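Local coordinates for protein molybdopterin molybdotransferase (Pyrococcus horikoshii, PDB 1UZ5) that probably catalyses the insertion of molybdate into adenylyl-molybdopterin, releasing AMP, in the magnesium-dependent last steps of molybdenum cofactor synthesis, at residues I30-D41 against V153-T164; I207-I216 against P301-F311. All coordinates share one frame; numbering follows the deposited sequence.

Contact 1: I30-D41 against V153-T164; sequences IEKGLGRIAAED and VKKGERLGFKQT. With SO4 (sulfate ion), chain C.
The guanidinium group of R158 carries I37 CD1 over the centre of one face, about 4.0 Å above the plane, while the carbonyl oxygen of G35 lies at its edge, near that plane. A bend at chi3 (-64°) in an otherwise extended arginine chain turns the group back over the isoleucine. A second flat group, the carboxylate of D41, is met from above its plane: K155 N donates to OD1 at 3.0 Å. Between these sites two loops of the MoeA N-terminal region, each with a type II turn (G33-R36, K154-E157), pair their backbones. L159 N donates to R36 O (2.9 Å), G35 N to L159 O, A38 N to E157 O and G156 N to A38 O, so that R36 and A38 flank an isolated bridge between I37 and R158. A38 CB packs on V153 CG1 (3.7 Å), and L159 CD1 lies against G33 O. The backbone N of R158 binds a sulfate, probably from the crystallisation liquor, which R325 and K328 also hold. R36, turned from the contact, forms a salt bridge with E26. I37 and A39 bond through their backbones to strand 174-178, which flanks the 30-41 loop, while T164 CG2 reaches L34 from the start of helix 161-169.

Contact 2: I207-I216 against P301-F311; sequences INGRALCDAI and PGYPTSCLTNF. With SO4 (sulfate ion), chain D.
F311 is the main bump of this helix pair, its ring lodged among L212, A215 and I216. L212 CD2 comes within 3.6 Å of F311 CD1, the side chains running alongside in opposing directions; I216 CG1 meets F311 CZ obliquely, and A215 CB touches CE2 at 4.0 Å. With CG swung opposite the backbone N (chi1 167°), the ring reaches helix 208-216. One turn earlier C307 SG touches both L212 CD1 and N208 CG, about 4.0 Å from each, and at the N-terminal end I207 CG2 touches P304 CG, the side chains roughly perpendicular. Segments 208-216 and 304-311 cross at 27°, the closest approach of their axes being 10.9 Å. N208 OD1 touches P304 CA and accepts a hydrogen bond from a water (2.6 Å) that also donates to P304 O, while ND2 donates to G302 O (2.8 Å), which lies in the amide plane. An alanine here would remove the amide and probably leave both G302 O and the bridging water without this partner. L212 and I216 also rest on strand 182-188. The chemistry thus divides along the pair: one asparagine ties the helix starts by polar bonds, and apolar contacts join the side chains further along.

Both segments of contact 1 precede those of contact 2 in the sequence; the centres of the two contacts are 27 Å apart and their nearest atoms about 7 Å apart, without touching. They share no sheet. Contact 1 joins two distant parts of the MoeA N-terminal region, and the 111 residues between its segments hold several strands and no helix. Contact 2 lies in the probable molybdopterin-binding domain, where helices 208-219 and 304-322 pack beside a mixed sheet that includes strands 182-188 and 249-253. Strand 174-178, which flanks contact 1, leads within a few residues into strand 182-188, under contact 2. Each contact thus closes within its own region of the elongated chain, by backbone pairing in one and helix packing in the other.

Contact 1: I30-D41 against V153-T164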
loop_
_atom_site.group_PDB
_atom_site.type_symbol
_atom_site.label_atom_id
_atom_site.label_comp_id
_atom_site.label_asym_id
_atom_site.label_seq_id
_atom_site.Cartn_x
_atom_site.Cartn_y
_atom_site.Cartn_z
ATOM N N ILE A 30 -16.020 -5.790 -3.502
ATOM C CA ILE A 30 -15.492 -4.563 -2.922
ATOM C C ILE A 30 -15.374 -4.631 -1.398
ATOM O O ILE A 30 -14.485 -4.012 -0.816
ATOM C CB ILE A 30 -16.358 -3.334 -3.327
ATOM C CG1 ILE A 30 -15.698 -2.049 -2.832
ATOM C CG2 ILE A 30 -17.760 -3.461 -2.756
ATOM C CD1 ILE A 30 -14.273 -1.856 -3.342
ATOM N N GLU A 31 -16.263 -5.383 -0.754
ATOM C CA GLU A 31 -16.223 -5.514 0.703
ATOM C C GLU A 31 -15.075 -6.414 1.189
ATOM O O GLU A 31 -14.895 -6.601 2.392
ATOM C CB GLU A 31 -17.556 -6.057 1.239
ATOM C CG GLU A 31 -17.934 -7.427 0.714
ATOM C CD GLU A 31 -18.690 -7.365 -0.601
ATOM O OE1 GLU A 31 -18.366 -6.505 -1.453
ATOM O OE2 GLU A 31 -19.606 -8.193 -0.786
ATOM N N LYS A 32 -14.308 -6.968 0.253
ATOM C CA LYS A 32 -13.168 -7.823 0.586
ATOM C C LYS A 32 -11.899 -7.211 0.008
ATOM O O LYS A 32 -10.854 -7.850 -0.033
ATOM C CB LYS A 32 -13.345 -9.232 0.004
ATOM C CG LYS A 32 -14.523 -10.017 0.560
ATOM C CD LYS A 32 -14.408 -10.210 2.067
ATOM C CE LYS A 32 -15.623 -10.945 2.621
ATOM N NZ LYS A 32 -15.577 -11.067 4.107
ATOM N N GLY A 33 -11.997 -5.968 -0.449
ATOM C CA GLY A 33 -10.835 -5.318 -1.024
ATOM C C GLY A 33 -9.908 -4.669 -0.012
ATOM O O GLY A 33 -8.730 -4.447 -0.301
ATOM N N LEU A 34 -10.427 -4.371 1.178
ATOM C CA LEU A 34 -9.627 -3.711 2.202
ATOM C C LEU A 34 -8.308 -4.444 2.446
ATOM O O LEU A 34 -8.303 -5.632 2.726
ATOM C CB LEU A 34 -10.416 -3.613 3.515
ATOM C CG LEU A 34 -9.681 -2.875 4.640
ATOM C CD1 LEU A 34 -9.434 -1.433 4.224
ATOM C CD2 LEU A 34 -10.491 -2.929 5.930
ATOM N N GLY A 35 -7.197 -3.727 2.333
ATOM C CA GLY A 35 -5.902 -4.341 2.550
ATOM C C GLY A 35 -5.236 -4.916 1.309
ATOM O O GLY A 35 -4.021 -5.102 1.295
ATOM N N ARG A 36 -6.014 -5.200 0.269
ATOM C CA ARG A 36 -5.455 -5.761 -0.959
ATOM C C ARG A 36 -4.767 -4.704 -1.821
ATOM O O ARG A 36 -4.917 -3.504 -1.594
ATOM C CB ARG A 36 -6.549 -6.472 -1.761
ATOM C CG ARG A 36 -7.251 -7.585 -0.990
ATOM C CD ARG A 36 -6.270 -8.692 -0.579
ATOM N NE ARG A 36 -5.728 -9.422 -1.726
ATOM C CZ ARG A 36 -6.255 -10.544 -2.213
ATOM N NH1 ARG A 36 -7.337 -11.071 -1.656
ATOM N NH2 ARG A 36 -5.699 -11.143 -3.257
ATOM N N ILE A 37 -4.000 -5.162 -2.804
ATOM C CA ILE A 37 -3.264 -4.272 -3.694
ATOM C C ILE A 37 -3.884 -4.285 -5.091
ATOM O O ILE A 37 -4.017 -5.348 -5.700
ATOM C CB ILE A 37 -1.788 -4.720 -3.823
ATOM C CG1 ILE A 37 -1.146 -4.832 -2.436
ATOM C CG2 ILE A 37 -1.022 -3.737 -4.691
ATOM C CD1 ILE A 37 -1.086 -3.536 -1.673
ATOM N N ALA A 38 -4.249 -3.107 -5.594
ATOM C CA ALA A 38 -4.855 -2.988 -6.923
ATOM C C ALA A 38 -3.914 -3.524 -8.002
ATOM O O ALA A 38 -2.763 -3.096 -8.101
ATOM C CB ALA A 38 -5.200 -1.519 -7.211
ATOM N N ALA A 39 -4.408 -4.451 -8.817
ATOM C CA ALA A 39 -3.596 -5.038 -9.879
ATOM C C ALA A 39 -3.480 -4.149 -11.116
ATOM O O ALA A 39 -2.662 -4.408 -11.994
ATOM C CB ALA A 39 -4.150 -6.406 -10.266
ATOM N N GLU A 40 -4.302 -3.105 -11.191
ATOM C CA GLU A 40 -4.249 -2.180 -12.323
ATOM C C GLU A 40 -4.964 -0.878 -12.011
ATOM O O GLU A 40 -5.754 -0.800 -11.063
ATOM C CB GLU A 40 -4.867 -2.807 -13.577
ATOM C CG GLU A 40 -6.297 -3.266 -13.419
ATOM C CD GLU A 40 -6.879 -3.812 -14.715
ATOM O OE1 GLU A 40 -6.187 -4.592 -15.405
ATOM O OE2 GLU A 40 -8.035 -3.469 -15.038
ATOM N N ASP A 41 -4.672 0.148 -12.802
ATOM C CA ASP A 41 -5.301 1.446 -12.608
ATOM C C ASP A 41 -6.809 1.261 -12.720
ATOM O O ASP A 41 -7.280 0.356 -13.417
ATOM C CB ASP A 41 -4.843 2.446 -13.677
ATOM C CG ASP A 41 -3.338 2.661 -13.682
ATOM O OD1 ASP A 41 -2.745 2.852 -12.598
ATOM O OD2 ASP A 41 -2.748 2.652 -14.783
ATOM N N VAL A 153 -7.771 4.899 -8.659
ATOM C CA VAL A 153 -6.804 4.072 -7.930
ATOM C C VAL A 153 -5.686 3.632 -8.876
ATOM O O VAL A 153 -5.958 3.205 -9.996
ATOM C CB VAL A 153 -7.486 2.810 -7.347
ATOM C CG1 VAL A 153 -6.442 1.884 -6.730
ATOM C CG2 VAL A 153 -8.527 3.213 -6.306
ATOM N N LYS A 154 -4.435 3.738 -8.423
ATOM C CA LYS A 154 -3.280 3.351 -9.242
ATOM C C LYS A 154 -2.906 1.887 -9.082
ATOM O O LYS A 154 -3.181 1.270 -8.057
ATOM C CB LYS A 154 -2.037 4.166 -8.874
ATOM C CG LYS A 154 -2.062 5.633 -9.237
ATOM C CD LYS A 154 -0.719 6.276 -8.894
ATOM C CE LYS A 154 -0.734 7.782 -9.125
ATOM N NZ LYS A 154 -1.004 8.134 -10.546
ATOM N N LYS A 155 -2.258 1.336 -10.101
ATOM C CA LYS A 155 -1.802 -0.042 -10.028
ATOM C C LYS A 155 -0.794 -0.055 -8.880
ATOM O O LYS A 155 0.005 0.869 -8.754
ATOM C CB LYS A 155 -1.099 -0.438 -11.325
ATOM C CG LYS A 155 -0.459 -1.817 -11.301
ATOM C CD LYS A 155 0.345 -2.054 -12.573
ATOM C CE LYS A 155 1.020 -3.413 -12.564
ATOM N NZ LYS A 155 1.770 -3.648 -13.829
ATOM N N GLY A 156 -0.846 -1.081 -8.039
ATOM C CA GLY A 156 0.095 -1.164 -6.936
ATOM C C GLY A 156 -0.325 -0.398 -5.696
ATOM O O GLY A 156 0.380 -0.399 -4.686
ATOM N N GLU A 157 -1.479 0.255 -5.756
ATOM C CA GLU A 157 -1.951 1.016 -4.610
ATOM C C GLU A 157 -2.674 0.108 -3.631
ATOM O O GLU A 157 -3.414 -0.785 -4.041
ATOM C CB GLU A 157 -2.904 2.123 -5.062
ATOM C CG GLU A 157 -3.251 3.118 -3.969
ATOM C CD GLU A 157 -4.210 4.199 -4.449
ATOM O OE1 GLU A 157 -4.173 4.532 -5.652
ATOM O OE2 GLU A 157 -4.987 4.725 -3.625
ATOM N N ARG A 158 -2.452 0.329 -2.337
ATOM C CA ARG A 158 -3.125 -0.462 -1.314
ATOM C C ARG A 158 -4.518 0.126 -1.121
ATOM O O ARG A 158 -4.673 1.344 -1.095
ATOM C CB ARG A 158 -2.367 -0.397 0.013
ATOM C CG ARG A 158 -3.000 -1.248 1.116
ATOM C CD ARG A 158 -2.246 -1.111 2.437
ATOM N NE ARG A 158 -0.874 -1.617 2.367
ATOM C CZ ARG A 158 -0.544 -2.906 2.328
ATOM N NH1 ARG A 158 -1.485 -3.841 2.352
ATOM N NH2 ARG A 158 0.734 -3.260 2.271
ATOM N N LEU A 159 -5.526 -0.727 -0.975
ATOM C CA LEU A 159 -6.887 -0.236 -0.790
ATOM C C LEU A 159 -7.233 -0.000 0.678
ATOM O O LEU A 159 -7.516 -0.944 1.417
ATOM C CB LEU A 159 -7.894 -1.215 -1.401
ATOM C CG LEU A 159 -7.672 -1.592 -2.871
ATOM C CD1 LEU A 159 -8.674 -2.662 -3.276
ATOM C CD2 LEU A 159 -7.815 -0.363 -3.754
ATOM N N GLY A 160 -7.190 1.265 1.088
ATOM C CA GLY A 160 -7.540 1.638 2.449
ATOM C C GLY A 160 -9.033 1.938 2.461
ATOM O O GLY A 160 -9.674 1.836 1.411
ATOM N N PHE A 161 -9.595 2.327 3.605
ATOM C CA PHE A 161 -11.033 2.585 3.659
ATOM C C PHE A 161 -11.485 3.699 2.718
ATOM O O PHE A 161 -12.629 3.700 2.269
ATOM C CB PHE A 161 -11.511 2.871 5.099
ATOM C CG PHE A 161 -11.181 4.252 5.605
ATOM C CD1 PHE A 161 -9.939 4.533 6.152
ATOM C CD2 PHE A 161 -12.128 5.271 5.537
ATOM C CE1 PHE A 161 -9.641 5.812 6.629
ATOM C CE2 PHE A 161 -11.841 6.549 6.007
ATOM C CZ PHE A 161 -10.593 6.822 6.556
ATOM N N LYS A 162 -10.594 4.634 2.411
ATOM C CA LYS A 162 -10.942 5.714 1.499
ATOM C C LYS A 162 -11.043 5.215 0.064
ATOM O O LYS A 162 -11.910 5.657 -0.691
ATOM C CB LYS A 162 -9.921 6.842 1.592
ATOM C CG LYS A 162 -10.166 7.738 2.778
ATOM C CD LYS A 162 -9.418 9.020 2.623
ATOM C CE LYS A 162 -9.913 10.059 3.594
ATOM N NZ LYS A 162 -9.182 11.313 3.321
ATOM N N GLN A 163 -10.163 4.287 -0.304
ATOM C CA GLN A 163 -10.169 3.719 -1.644
ATOM C C GLN A 163 -11.377 2.819 -1.857
ATOM O O GLN A 163 -12.028 2.892 -2.903
ATOM C CB GLN A 163 -8.891 2.915 -1.913
ATOM C CG GLN A 163 -7.636 3.754 -2.115
ATOM C CD GLN A 163 -7.220 4.471 -0.853
ATOM O OE1 GLN A 163 -7.186 3.879 0.225
ATOM N NE2 GLN A 163 -6.892 5.751 -0.978
ATOM N N THR A 164 -11.684 1.963 -0.881
ATOM C CA THR A 164 -12.834 1.072 -1.029
ATOM C C THR A 164 -14.139 1.881 -1.059
ATOM O O THR A 164 -15.075 1.536 -1.778
ATOM C CB THR A 164 -12.916 0.032 0.118
ATOM O OG1 THR A 164 -12.950 0.711 1.377
ATOM C CG2 THR A 164 -11.698 -0.922 0.077
HETATM S S SO4 C . 0.052 3.286 -1.013
HETATM O O1 SO4 C . 0.788 3.985 -2.284
HETATM O O2 SO4 C . -0.745 2.223 -1.586
HETATM O O3 SO4 C . 0.940 2.852 -0.156
HETATM O O4 SO4 C . -0.819 4.327 -0.533
#

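Contact 2: I207-I216 against P301-F311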
loop_
_atom_site.group_PDB
_atom_site.type_symbol
_atom_site.label_atom_id
_atom_site.label_comp_id
_atom_site.label_asym_id
_atom_site.label_seq_id
_atom_site.Cartn_x
_atom_site.Cartn_y
_atom_site.Cartn_z
ATOM N N ILE A 207 12.534 -17.283 16.175
ATOM C CA ILE A 207 12.117 -15.894 16.198
ATOM C C ILE A 207 12.011 -15.355 14.770
ATOM O O ILE A 207 11.081 -14.609 14.449
ATOM C CB ILE A 207 13.084 -15.001 17.006
ATOM C CG1 ILE A 207 12.588 -13.553 16.960
ATOM C CG2 ILE A 207 14.498 -15.118 16.456
ATOM C CD1 ILE A 207 13.369 -12.592 17.840
ATOM N N ASN A 208 12.951 -15.744 13.912
ATOM C CA ASN A 208 12.959 -15.270 12.529
ATOM C C ASN A 208 11.840 -15.816 11.645
ATOM O O ASN A 208 11.366 -15.123 10.749
ATOM C CB ASN A 208 14.302 -15.573 11.866
ATOM C CG ASN A 208 15.449 -14.809 12.496
ATOM O OD1 ASN A 208 15.307 -13.646 12.863
ATOM N ND2 ASN A 208 16.597 -15.458 12.611
ATOM N N GLY A 209 11.434 -17.056 11.889
ATOM C CA GLY A 209 10.378 -17.658 11.096
ATOM C C GLY A 209 9.099 -16.845 11.192
ATOM O O GLY A 209 8.522 -16.454 10.178
ATOM N N ARG A 210 8.667 -16.592 12.424
ATOM C CA ARG A 210 7.459 -15.823 12.706
ATOM C C ARG A 210 7.639 -14.395 12.220
ATOM O O ARG A 210 6.725 -13.807 11.635
ATOM C CB ARG A 210 7.189 -15.819 14.214
ATOM C CG ARG A 210 5.883 -15.161 14.651
ATOM C CD ARG A 210 4.681 -16.009 14.260
ATOM N NE ARG A 210 4.153 -15.661 12.945
ATOM C CZ ARG A 210 3.708 -16.550 12.061
ATOM N NH1 ARG A 210 3.740 -17.849 12.344
ATOM N NH2 ARG A 210 3.203 -16.138 10.906
ATOM N N ALA A 211 8.818 -13.832 12.466
ATOM C CA ALA A 211 9.090 -12.467 12.040
ATOM C C ALA A 211 8.983 -12.320 10.520
ATOM O O ALA A 211 8.344 -11.390 10.024
ATOM C CB ALA A 211 10.474 -12.035 12.510
ATOM N N LEU A 212 9.614 -13.236 9.787
ATOM C CA LEU A 212 9.593 -13.204 8.330
ATOM C C LEU A 212 8.179 -13.389 7.785
ATOM O O LEU A 212 7.718 -12.608 6.964
ATOM C CB LEU A 212 10.518 -14.289 7.753
ATOM C CG LEU A 212 12.026 -14.011 7.858
ATOM C CD1 LEU A 212 12.817 -15.261 7.502
ATOM C CD2 LEU A 212 12.399 -12.859 6.931
ATOM N N CYS A 213 7.495 -14.425 8.245
ATOM C CA CYS A 213 6.144 -14.686 7.782
ATOM C C CYS A 213 5.215 -13.506 7.974
ATOM O O CYS A 213 4.458 -13.164 7.068
ATOM C CB CYS A 213 5.565 -15.899 8.496
ATOM S SG CYS A 213 6.307 -17.428 7.952
ATOM N N ASP A 214 5.272 -12.878 9.144
ATOM C CA ASP A 214 4.390 -11.757 9.403
ATOM C C ASP A 214 4.796 -10.470 8.714
ATOM O O ASP A 214 3.933 -9.666 8.370
ATOM C CB ASP A 214 4.207 -11.549 10.906
ATOM C CG ASP A 214 3.321 -12.615 11.529
ATOM O OD1 ASP A 214 2.606 -13.308 10.770
ATOM O OD2 ASP A 214 3.320 -12.759 12.766
ATOM N N ALA A 215 6.092 -10.265 8.497
ATOM C CA ALA A 215 6.522 -9.059 7.799
ATOM C C ALA A 215 6.019 -9.207 6.358
ATOM O O ALA A 215 5.534 -8.255 5.745
ATOM C CB ALA A 215 8.040 -8.935 7.823
ATOM N N ILE A 216 6.130 -10.423 5.837
ATOM C CA ILE A 216 5.686 -10.732 4.488
ATOM C C ILE A 216 4.172 -10.520 4.393
ATOM O O ILE A 216 3.681 -9.940 3.424
ATOM C CB ILE A 216 6.041 -12.185 4.126
ATOM C CG1 ILE A 216 7.566 -12.315 4.016
ATOM C CG2 ILE A 216 5.355 -12.594 2.827
ATOM C CD1 ILE A 216 8.049 -13.721 3.752
ATOM N N PRO A 301 21.035 -14.517 7.132
ATOM C CA PRO A 301 21.695 -14.688 8.432
ATOM C C PRO A 301 20.699 -15.057 9.531
ATOM O O PRO A 301 19.517 -14.711 9.453
ATOM C CB PRO A 301 22.320 -13.318 8.689
ATOM C CG PRO A 301 22.573 -12.787 7.313
ATOM C CD PRO A 301 21.312 -13.178 6.581
ATOM N N GLY A 302 21.187 -15.748 10.556
ATOM C CA GLY A 302 20.333 -16.141 11.663
ATOM C C GLY A 302 20.178 -15.064 12.724
ATOM O O GLY A 302 19.205 -15.070 13.476
ATOM N N TYR A 303 21.138 -14.146 12.808
ATOM C CA TYR A 303 21.059 -13.065 13.789
ATOM C C TYR A 303 19.864 -12.191 13.394
ATOM O O TYR A 303 19.843 -11.624 12.306
ATOM C CB TYR A 303 22.337 -12.227 13.771
ATOM C CG TYR A 303 22.444 -11.276 14.938
ATOM C CD1 TYR A 303 22.518 -11.760 16.247
ATOM C CD2 TYR A 303 22.450 -9.897 14.746
ATOM C CE1 TYR A 303 22.592 -10.898 17.333
ATOM C CE2 TYR A 303 22.525 -9.021 15.832
ATOM C CZ TYR A 303 22.592 -9.531 17.121
ATOM O OH TYR A 303 22.635 -8.683 18.202
ATOM N N PRO A 304 18.860 -12.068 14.281
ATOM C CA PRO A 304 17.636 -11.282 14.064
ATOM C C PRO A 304 17.730 -9.974 13.271
ATOM O O PRO A 304 17.084 -9.843 12.233
ATOM C CB PRO A 304 17.111 -11.083 15.481
ATOM C CG PRO A 304 17.448 -12.402 16.113
ATOM C CD PRO A 304 18.886 -12.607 15.652
ATOM N N THR A 305 18.515 -9.009 13.744
ATOM C CA THR A 305 18.639 -7.735 13.032
ATOM C C THR A 305 19.329 -7.872 11.674
ATOM O O THR A 305 19.102 -7.063 10.772
ATOM C CB THR A 305 19.412 -6.686 13.861
ATOM O OG1 THR A 305 20.760 -7.126 14.051
ATOM C CG2 THR A 305 18.753 -6.485 15.215
ATOM N N SER A 306 20.178 -8.887 11.531
ATOM C CA SER A 306 20.885 -9.116 10.274
ATOM C C SER A 306 19.933 -9.756 9.269
ATOM O O SER A 306 19.988 -9.469 8.073
ATOM C CB SER A 306 22.094 -10.029 10.496
ATOM O OG SER A 306 22.992 -9.448 11.424
ATOM N N CYS A 307 19.073 -10.635 9.768
ATOM C CA CYS A 307 18.080 -11.305 8.937
ATOM C C CYS A 307 17.121 -10.233 8.430
ATOM O O CYS A 307 16.760 -10.203 7.253
ATOM C CB CYS A 307 17.309 -12.325 9.774
ATOM S SG CYS A 307 15.975 -13.186 8.925
ATOM N N LEU A 308 16.729 -9.344 9.337
ATOM C CA LEU A 308 15.808 -8.263 9.016
ATOM C C LEU A 308 16.422 -7.321 7.986
ATOM O O LEU A 308 15.767 -6.921 7.020
ATOM C CB LEU A 308 15.458 -7.497 10.292
ATOM C CG LEU A 308 14.479 -6.331 10.188
ATOM C CD1 LEU A 308 13.197 -6.783 9.507
ATOM C CD2 LEU A 308 14.196 -5.797 11.584
ATOM N N THR A 309 17.686 -6.972 8.197
ATOM C CA THR A 309 18.388 -6.083 7.284
ATOM C C THR A 309 18.516 -6.692 5.897
ATOM O O THR A 309 18.202 -6.043 4.901
ATOM C CB THR A 309 19.791 -5.737 7.816
ATOM O OG1 THR A 309 19.663 -4.864 8.942
ATOM C CG2 THR A 309 20.629 -5.053 6.741
ATOM N N ASN A 310 18.973 -7.939 5.825
ATOM C CA ASN A 310 19.132 -8.592 4.532
ATOM C C ASN A 310 17.788 -8.852 3.859
ATOM O O ASN A 310 17.687 -8.830 2.634
ATOM C CB ASN A 310 19.904 -9.899 4.690
ATOM C CG ASN A 310 21.395 -9.674 4.873
ATOM O OD1 ASN A 310 21.820 -8.893 5.724
ATOM N ND2 ASN A 310 22.195 -10.364 4.075
ATOM N N PHE A 311 16.763 -9.110 4.664
ATOM C CA PHE A 311 15.421 -9.353 4.142
ATOM C C PHE A 311 14.975 -8.100 3.391
ATOM O O PHE A 311 14.528 -8.161 2.247
ATOM C CB PHE A 311 14.460 -9.640 5.302
ATOM C CG PHE A 311 12.998 -9.596 4.923
ATOM C CD1 PHE A 311 12.432 -10.605 4.157
ATOM C CD2 PHE A 311 12.188 -8.555 5.361
ATOM C CE1 PHE A 311 11.077 -10.582 3.836
ATOM C CE2 PHE A 311 10.830 -8.520 5.047
ATOM C CZ PHE A 311 10.275 -9.538 4.283
HETATM S S SO4 D . 1.983 -19.646 9.428
HETATM O O1 SO4 D . 2.399 -18.169 8.931
HETATM O O2 SO4 D . 2.285 -20.512 8.302
HETATM O O3 SO4 D . 2.652 -19.954 10.514
HETATM O O4 SO4 D . 0.559 -19.558 9.581
HETATM O O HOH W 1 14.589 -11.229 12.059
#